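Local coordinates for signal recognition 54 kDa protein (Pyrococcus furiosus, PDB 3DM5) that belongs to the SRP54 family of signal recognition particle proteins and carries a P-loop nucleotide-binding domain, modelled here with guanosine-5'-diphosphate, at residues 111-116 with 217-222; 128-133 with 181-186; 221-226 with 246-251. All blocks are in the same frame, centred on the assembly; numbering follows the deposited sequence.

In the fold
All three contacts rest on the same mostly parallel sheet of the nucleotide-binding domain. Contacts 1 and 3 are neighbours, with centres about 10 Å apart. They share Asp221 and Gly222, and both touch GDP. Thr247 of contact 3 joins them through Ser111 and Ile220. Contact 1 is buried; between its segments there is apolar packing, and its polar groups serve the phosphates. Contact 3 is only partly buried. It adds a salt bridge and holds the base. Contact 2 lies about 21 Å from contact 1, centre to centre, and reaches no nucleotide. It is mainly buried parallel strand pairing, with exposed residues such as Lys130 at its start.

Contact 1 of 3, residues 111-116 with 217-222. With GDP (guanosine-5'-diphosphate), chain J.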
# COMPACT_ATOMS: atom_id res chain seq x y z
N SER A 111 1.36 -4.55 28.27
CA SER A 111 0.00 -4.84 27.86
C SER A 111 -0.75 -3.54 27.81
O SER A 111 -1.81 -3.46 27.23
CB SER A 111 -0.68 -5.77 28.86
OG SER A 111 -0.63 -5.24 30.18
N GLY A 112 -0.18 -2.52 28.45
CA GLY A 112 -0.87 -1.26 28.61
C GLY A 112 -1.73 -1.24 29.87
O GLY A 112 -2.66 -0.44 29.96
N LYS A 113 -1.41 -2.10 30.84
CA LYS A 113 -2.16 -2.19 32.11
C LYS A 113 -2.12 -0.90 32.95
O LYS A 113 -3.17 -0.36 33.32
CB LYS A 113 -1.63 -3.34 32.95
CG LYS A 113 -2.39 -3.54 34.23
CD LYS A 113 -1.78 -4.67 35.03
CE LYS A 113 -0.63 -4.20 35.93
NZ LYS A 113 0.59 -3.81 35.18
N THR A 114 -0.93 -0.41 33.28
CA THR A 114 -0.83 0.82 34.05
C THR A 114 -1.77 1.88 33.46
O THR A 114 -2.65 2.42 34.16
CB THR A 114 0.61 1.39 34.10
OG1 THR A 114 1.56 0.36 34.34
CG2 THR A 114 0.72 2.41 35.20
N THR A 115 -1.59 2.17 32.17
CA THR A 115 -2.41 3.17 31.48
C THR A 115 -3.90 2.84 31.56
O THR A 115 -4.73 3.70 31.86
CB THR A 115 -2.02 3.30 29.98
OG1 THR A 115 -0.60 3.47 29.86
CG2 THR A 115 -2.72 4.49 29.36
N THR A 116 -4.25 1.60 31.26
CA THR A 116 -5.63 1.19 31.38
C THR A 116 -6.20 1.41 32.81
O THR A 116 -7.39 1.68 32.97
CB THR A 116 -5.83 -0.26 30.93
OG1 THR A 116 -5.19 -0.46 29.67
CG2 THR A 116 -7.33 -0.60 30.83
N ILE A 217 -9.78 -8.25 36.16
CA ILE A 217 -9.74 -7.79 34.77
C ILE A 217 -8.35 -7.96 34.21
O ILE A 217 -7.39 -7.36 34.69
CB ILE A 217 -10.12 -6.32 34.64
CG1 ILE A 217 -11.54 -6.07 35.12
CG2 ILE A 217 -10.03 -5.89 33.20
CD1 ILE A 217 -11.91 -4.59 35.13
N LEU A 218 -8.25 -8.82 33.20
CA LEU A 218 -7.01 -9.08 32.50
C LEU A 218 -6.91 -8.11 31.31
O LEU A 218 -7.85 -7.97 30.52
CB LEU A 218 -6.95 -10.52 32.01
CG LEU A 218 -5.73 -10.79 31.12
CD1 LEU A 218 -4.44 -10.47 31.89
CD2 LEU A 218 -5.74 -12.21 30.55
N VAL A 219 -5.77 -7.43 31.22
CA VAL A 219 -5.52 -6.45 30.18
C VAL A 219 -4.64 -7.08 29.11
O VAL A 219 -3.52 -7.47 29.37
CB VAL A 219 -4.85 -5.21 30.79
CG1 VAL A 219 -4.44 -4.23 29.70
CG2 VAL A 219 -5.80 -4.55 31.77
N ILE A 220 -5.19 -7.25 27.91
CA ILE A 220 -4.47 -7.89 26.81
C ILE A 220 -4.12 -6.89 25.72
O ILE A 220 -4.98 -6.12 25.27
CB ILE A 220 -5.30 -9.02 26.15
CG1 ILE A 220 -5.80 -10.01 27.19
CG2 ILE A 220 -4.49 -9.75 25.10
CD1 ILE A 220 -6.49 -11.20 26.57
N ASP A 221 -2.87 -6.92 25.30
CA ASP A 221 -2.37 -6.11 24.19
C ASP A 221 -2.90 -6.70 22.89
O ASP A 221 -2.56 -7.81 22.50
CB ASP A 221 -0.84 -6.12 24.25
CG ASP A 221 -0.20 -5.44 23.06
OD1 ASP A 221 -0.86 -5.28 22.01
OD2 ASP A 221 0.99 -5.08 23.20
N GLY A 222 -3.75 -5.94 22.22
CA GLY A 222 -4.44 -6.44 21.04
C GLY A 222 -3.57 -6.55 19.80
O GLY A 222 -4.02 -7.05 18.79
PB GDP J . 2.49 -1.52 31.19
O1B GDP J . 1.80 -2.32 30.14
O2B GDP J . 3.82 -2.15 31.48
O3B GDP J . 1.63 -1.46 32.43
O3A GDP J . 2.90 -0.05 30.66
PA GDP J . 1.95 1.05 29.98
O1A GDP J . 2.64 2.39 29.92
O2A GDP J . 0.63 1.19 30.68
O5' GDP J . 1.81 0.50 28.48
C5' GDP J . 3.00 0.46 27.70
C4' GDP J . 2.85 1.27 26.42
O4' GDP J . 1.63 0.98 25.69
C3' GDP J . 2.85 2.76 26.70
O3' GDP J . 3.72 3.33 25.71
C2' GDP J . 1.41 3.18 26.51
O2' GDP J . 1.29 4.48 25.98
C1' GDP J . 0.94 2.22 25.45
N9 GDP J . -0.52 1.99 25.45
C8 GDP J . -1.30 1.51 26.43
N7 GDP J . -2.59 1.40 26.01
C5 GDP J . -2.62 1.80 24.72
C6 GDP J . -3.64 1.95 23.65
O6 GDP J . -4.84 1.65 23.82
N1 GDP J . -3.23 2.43 22.47
C2 GDP J . -1.95 2.76 22.22
N2 GDP J . -1.62 3.23 21.00
N3 GDP J . -0.97 2.64 23.14
C4 GDP J . -1.25 2.18 24.37
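Ser111 comes within 4.5 Å of Asp221, CA to CA, where the loop before helix 113-125 passes the end of strand 215-221, and Lys113 follows beside Val219. No hydrogen bond runs directly between the two segments; they meet by packing. Val219 carries most of it. Its CG1 is anti to the backbone N (chi1 174°), which turns this methyl into the first turn of the helix. There CG1 meets Ser111 O at 3.7 Å and Thr116 OG1 at 3.8 Å, and it also lies against the backbone of Gly112 and Lys113. Thr116 and Val219 slide past each other in opposite directions. Ser111 lays its CB against Val219 O, while its OG bonds to Ile108 O. Its CA packs against Asp221 CB.

The loop and helix start fit the P-loop (Walker A) pattern of this nucleotide-binding fold. Gly112 is the N-cap residue. Its N donates to GDP O1B at 2.6 Å. Thr114 grips O3B twice, through its N at 2.9 Å and through its OG1. Thr115 does the same for O2A, with its N at 2.8 Å and a nearly straight N-H. In both threonines OG1 sits beside the backbone N (chi1 -44° and -50°), which lets amide and hydroxyl share one phosphate oxygen. Thr116 OG1 has the same torsion but, one residue on, meets Gly112 O from above the carbonyl plane and bonds to it. The same oxygen also takes the helix bond from Thr116 N. Lys113 leads away from the strand, toward Asp137 and Asp189, both at long range.

The contact thus has an apolar side on the strand and a polar side on GDP. Backbone amides at the helix start would be expected to offset part of the phosphate charge.

Contact 2 of 3, residues 128-133 with 181-186; sequences GYKVGV and KGVDII
Lys130 N donates to Asp184 OD1 at 3.0 Å in an almost straight bond (177°). The N-H meets OD1 on the anti side of the carboxylate, 19° out of its plane. Parallel strand pairing follows in the sheet of the P-loop fold, between strands 131-135 and 185-189. Lys130 O accepts from Ile185 N at 3.0 Å, and more weakly from Asp184 N. Gly132 N then reaches Ile185 O at 2.9 Å. Val131 is bridged with Ile185 and Gly132 with Ile186.

Tyr129 packs around the start of this pairing. Its CG is beside the backbone N (chi1 -78°), and one ring face is turned to Ile185. Ile185 CD1 sits over that face in a CH-pi contact, 4.0 Å from the ring centroid and offset toward the rim. Asp184 lies at the ring edge instead, with CB 3.6 Å from Tyr129 CD1 and its carboxylate steeply turned against the ring. Farther along the sheet, Val131 and Ile185 share a face with helix 113-125 packed on it, through Ala121 and Phe124. Arg400 of the second subunit packs on Tyr129.

Val183 crosses the bent Lys130 chain at about a right angle. Its CG1 fits against the backbone at Gly132, 3.7 Å from Gly132 N. At the far end, Ile186 CA makes a CA-H...O contact of 3.2 Å with Gly132 O.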
# COMPACT_ATOMS: atom_id res chain seq x y z
N GLY A 128 -19.25 10.59 38.02
CA GLY A 128 -19.71 10.92 39.36
C GLY A 128 -19.30 10.00 40.50
O GLY A 128 -19.81 10.12 41.61
N TYR A 129 -18.37 9.09 40.25
CA TYR A 129 -17.92 8.18 41.28
C TYR A 129 -16.70 8.73 41.99
O TYR A 129 -15.92 9.49 41.41
CB TYR A 129 -17.61 6.81 40.70
CG TYR A 129 -18.83 5.99 40.43
CD1 TYR A 129 -19.51 5.37 41.48
CD2 TYR A 129 -19.31 5.81 39.14
CE1 TYR A 129 -20.64 4.61 41.25
CE2 TYR A 129 -20.44 5.04 38.89
CZ TYR A 129 -21.10 4.45 39.95
OH TYR A 129 -22.22 3.68 39.73
N LYS A 130 -16.56 8.37 43.26
CA LYS A 130 -15.29 8.59 43.94
C LYS A 130 -14.45 7.37 43.65
O LYS A 130 -14.89 6.24 43.86
CB LYS A 130 -15.45 8.74 45.44
CG LYS A 130 -15.79 10.15 45.89
CD LYS A 130 -15.20 10.44 47.26
CE LYS A 130 -13.71 10.22 47.22
NZ LYS A 130 -13.09 10.46 48.55
N VAL A 131 -13.24 7.59 43.16
CA VAL A 131 -12.37 6.48 42.80
C VAL A 131 -11.06 6.59 43.54
O VAL A 131 -10.51 7.69 43.68
CB VAL A 131 -12.08 6.44 41.29
CG1 VAL A 131 -11.15 5.29 40.95
CG2 VAL A 131 -13.37 6.33 40.51
N GLY A 132 -10.57 5.45 44.00
CA GLY A 132 -9.20 5.34 44.46
C GLY A 132 -8.49 4.24 43.69
O GLY A 132 -9.08 3.20 43.40
N VAL A 133 -7.24 4.47 43.34
CA VAL A 133 -6.45 3.40 42.75
C VAL A 133 -5.38 3.03 43.73
O VAL A 133 -4.85 3.88 44.46
CB VAL A 133 -5.84 3.74 41.32
CG1 VAL A 133 -6.61 4.86 40.64
CG2 VAL A 133 -4.36 4.06 41.41
N LYS A 181 -11.01 6.16 53.10
CA LYS A 181 -11.18 7.52 52.59
C LYS A 181 -12.56 7.79 52.00
O LYS A 181 -12.89 8.94 51.72
CB LYS A 181 -10.09 7.85 51.57
CG LYS A 181 -8.70 7.84 52.16
CD LYS A 181 -8.38 9.15 52.87
CE LYS A 181 -6.96 9.17 53.41
NZ LYS A 181 -6.62 10.45 54.11
N GLY A 182 -13.35 6.73 51.81
CA GLY A 182 -14.74 6.90 51.42
C GLY A 182 -15.12 6.60 49.98
O GLY A 182 -16.20 7.00 49.51
N VAL A 183 -14.26 5.89 49.26
CA VAL A 183 -14.46 5.74 47.83
C VAL A 183 -15.57 4.77 47.46
O VAL A 183 -15.89 3.84 48.19
CB VAL A 183 -13.16 5.32 47.12
CG1 VAL A 183 -12.09 6.39 47.29
CG2 VAL A 183 -12.67 3.99 47.64
N ASP A 184 -16.18 5.01 46.30
CA ASP A 184 -17.14 4.11 45.70
C ASP A 184 -16.42 2.99 44.95
O ASP A 184 -16.82 1.83 45.00
CB ASP A 184 -18.00 4.87 44.69
CG ASP A 184 -18.84 5.97 45.32
OD1 ASP A 184 -18.78 7.12 44.82
OD2 ASP A 184 -19.56 5.67 46.29
N ILE A 185 -15.35 3.34 44.25
CA ILE A 185 -14.67 2.37 43.40
C ILE A 185 -13.18 2.33 43.69
O ILE A 185 -12.53 3.38 43.77
CB ILE A 185 -14.95 2.62 41.87
CG1 ILE A 185 -16.45 2.50 41.59
CG2 ILE A 185 -14.17 1.62 41.00
CD1 ILE A 185 -16.85 2.70 40.17
N ILE A 186 -12.65 1.13 43.88
CA ILE A 186 -11.22 0.96 44.03
C ILE A 186 -10.66 0.09 42.90
O ILE A 186 -11.14 -1.03 42.67
CB ILE A 186 -10.85 0.30 45.36
CG1 ILE A 186 -11.54 1.02 46.52
CG2 ILE A 186 -9.35 0.31 45.56
CD1 ILE A 186 -11.31 0.35 47.87

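Contact 3 of 3, residues 221-226 with 246-251. With GDP (guanosine-5'-diphosphate), chain J.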
# COMPACT_ATOMS: atom_id res chain seq x y z
N ASP A 221 -2.87 -6.92 25.30
CA ASP A 221 -2.37 -6.11 24.19
C ASP A 221 -2.90 -6.70 22.89
O ASP A 221 -2.56 -7.81 22.50
CB ASP A 221 -0.84 -6.12 24.25
CG ASP A 221 -0.20 -5.44 23.06
OD1 ASP A 221 -0.86 -5.28 22.01
OD2 ASP A 221 0.99 -5.08 23.20
N GLY A 222 -3.75 -5.94 22.22
CA GLY A 222 -4.44 -6.44 21.04
C GLY A 222 -3.57 -6.55 19.80
O GLY A 222 -4.02 -7.05 18.79
N THR A 223 -2.33 -6.09 19.86
CA THR A 223 -1.47 -6.20 18.71
C THR A 223 -0.88 -7.59 18.61
O THR A 223 -0.17 -7.89 17.65
CB THR A 223 -0.31 -5.19 18.75
OG1 THR A 223 0.58 -5.54 19.80
CG2 THR A 223 -0.84 -3.76 18.93
N ILE A 224 -1.18 -8.43 19.60
CA ILE A 224 -0.78 -9.84 19.54
C ILE A 224 -1.71 -10.69 18.68
O ILE A 224 -1.44 -11.86 18.42
CB ILE A 224 -0.60 -10.47 20.95
CG1 ILE A 224 -1.94 -10.74 21.63
CG2 ILE A 224 0.24 -9.56 21.81
CD1 ILE A 224 -1.83 -11.79 22.74
N GLY A 225 -2.80 -10.10 18.21
CA GLY A 225 -3.71 -10.83 17.34
C GLY A 225 -4.27 -12.09 17.99
O GLY A 225 -4.70 -12.07 19.15
N GLN A 226 -4.26 -13.18 17.25
CA GLN A 226 -4.97 -14.38 17.67
C GLN A 226 -4.30 -15.09 18.83
O GLN A 226 -4.87 -16.03 19.36
CB GLN A 226 -5.12 -15.35 16.50
CG GLN A 226 -3.84 -16.04 16.11
CD GLN A 226 -4.05 -17.06 15.03
OE1 GLN A 226 -3.74 -16.82 13.85
NE2 GLN A 226 -4.63 -18.20 15.40
N VAL A 246 -9.10 -5.16 26.15
CA VAL A 246 -8.16 -5.32 25.06
C VAL A 246 -7.62 -3.96 24.65
O VAL A 246 -8.41 -3.05 24.32
CB VAL A 246 -8.83 -6.00 23.87
CG1 VAL A 246 -7.87 -6.13 22.72
CG2 VAL A 246 -9.34 -7.36 24.30
N THR A 247 -6.30 -3.78 24.70
CA THR A 247 -5.73 -2.46 24.45
C THR A 247 -5.14 -2.34 23.04
O THR A 247 -5.00 -3.35 22.34
CB THR A 247 -4.60 -2.12 25.42
OG1 THR A 247 -3.60 -3.14 25.34
CG2 THR A 247 -5.12 -2.01 26.83
N LYS A 248 -4.79 -1.11 22.66
CA LYS A 248 -4.02 -0.84 21.46
C LYS A 248 -4.75 -1.35 20.21
O LYS A 248 -4.12 -1.92 19.32
CB LYS A 248 -2.64 -1.49 21.57
CG LYS A 248 -1.88 -1.05 22.78
CD LYS A 248 -0.53 -1.74 22.89
CE LYS A 248 0.29 -1.19 24.07
NZ LYS A 248 1.59 -1.93 24.27
N LEU A 249 -6.07 -1.17 20.17
CA LEU A 249 -6.81 -1.55 18.98
C LEU A 249 -6.61 -0.50 17.87
O LEU A 249 -6.77 -0.78 16.67
CB LEU A 249 -8.30 -1.78 19.29
CG LEU A 249 -8.69 -3.06 20.05
CD1 LEU A 249 -10.14 -3.33 19.82
CD2 LEU A 249 -7.90 -4.25 19.60
N ASP A 250 -6.23 0.70 18.29
CA ASP A 250 -6.06 1.82 17.37
C ASP A 250 -4.92 1.61 16.38
O ASP A 250 -3.76 1.48 16.76
CB ASP A 250 -5.84 3.13 18.14
CG ASP A 250 -4.78 3.01 19.22
OD1 ASP A 250 -4.83 2.04 20.01
OD2 ASP A 250 -3.90 3.90 19.28
N GLY A 251 -5.27 1.58 15.09
CA GLY A 251 -4.28 1.44 14.05
C GLY A 251 -3.77 0.02 13.86
O GLY A 251 -3.25 -0.31 12.81
PB GDP J . 2.49 -1.52 31.19
O1B GDP J . 1.80 -2.32 30.14
O2B GDP J . 3.82 -2.15 31.48
O3B GDP J . 1.63 -1.46 32.43
O3A GDP J . 2.90 -0.05 30.66
PA GDP J . 1.95 1.05 29.98
O1A GDP J . 2.64 2.39 29.92
O2A GDP J . 0.63 1.19 30.68
O5' GDP J . 1.81 0.50 28.48
C5' GDP J . 3.00 0.46 27.70
C4' GDP J . 2.85 1.27 26.42
O4' GDP J . 1.63 0.98 25.69
C3' GDP J . 2.85 2.76 26.70
O3' GDP J . 3.72 3.33 25.71
C2' GDP J . 1.41 3.18 26.51
O2' GDP J . 1.29 4.48 25.98
C1' GDP J . 0.94 2.22 25.45
N9 GDP J . -0.52 1.99 25.45
C8 GDP J . -1.30 1.51 26.43
N7 GDP J . -2.59 1.40 26.01
C5 GDP J . -2.62 1.80 24.72
C6 GDP J . -3.64 1.95 23.65
O6 GDP J . -4.84 1.65 23.82
N1 GDP J . -3.23 2.43 22.47
C2 GDP J . -1.95 2.76 22.22
N2 GDP J . -1.62 3.23 21.00
N3 GDP J . -0.97 2.64 23.14
C4 GDP J . -1.25 2.18 24.37
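Lys248 and Asp221 meet at a slant, the lysine chain passing the carboxylate and GDP as it runs toward the sugar. Beyond CG the chain is fully extended. Its CG lies over the face of the guanine, 3.5 Å from GDP C5. Its CD faces the carboxylate, 3.7 Å from Asp221 OD1. At the end, NZ makes a weak, long salt bridge of 3.4 Å with Asp221 OD2 and also bonds to Gly110 O. The aliphatic part of the lysine is thus held between base and aspartate.

Asp221 is steadied by its own loop. Its CG is anti to the backbone N (chi1 174°), and OD1 accepts from Thr223 N at 2.7 Å, an Asx turn. Thr223 OG1 bonds to the same oxygen from the syn side, 32° out of the carboxylate plane. That leaves Thr223 CG2 against Lys248 CB.

Residues 247-250 read Thr-Lys-Leu-Asp, the TKxD guanine-recognition motif of SRP-type members of the P-loop fold. It begins on the last residue of strand 242-247, which runs parallel to strand 215-221. Asp250 takes two N-H groups of the base: OD1 accepts from GDP N1 and OD2 from GDP N2. Lys248 N donates to GDP O6 at 3.0 Å.

Behind the motif, Gly222 N bonds to Thr247 O at 2.9 Å. Thr247 OG1 lies 3.4 Å from Asp221 CA; its single hydrogen is within bonding reach of Ser111 O and Ile220 O, to be shared between them, tying this strand end to the phosphate loop. Val246 CG1 packs on Gly222 CA at 3.8 Å, with Leu249 CD2 nearby.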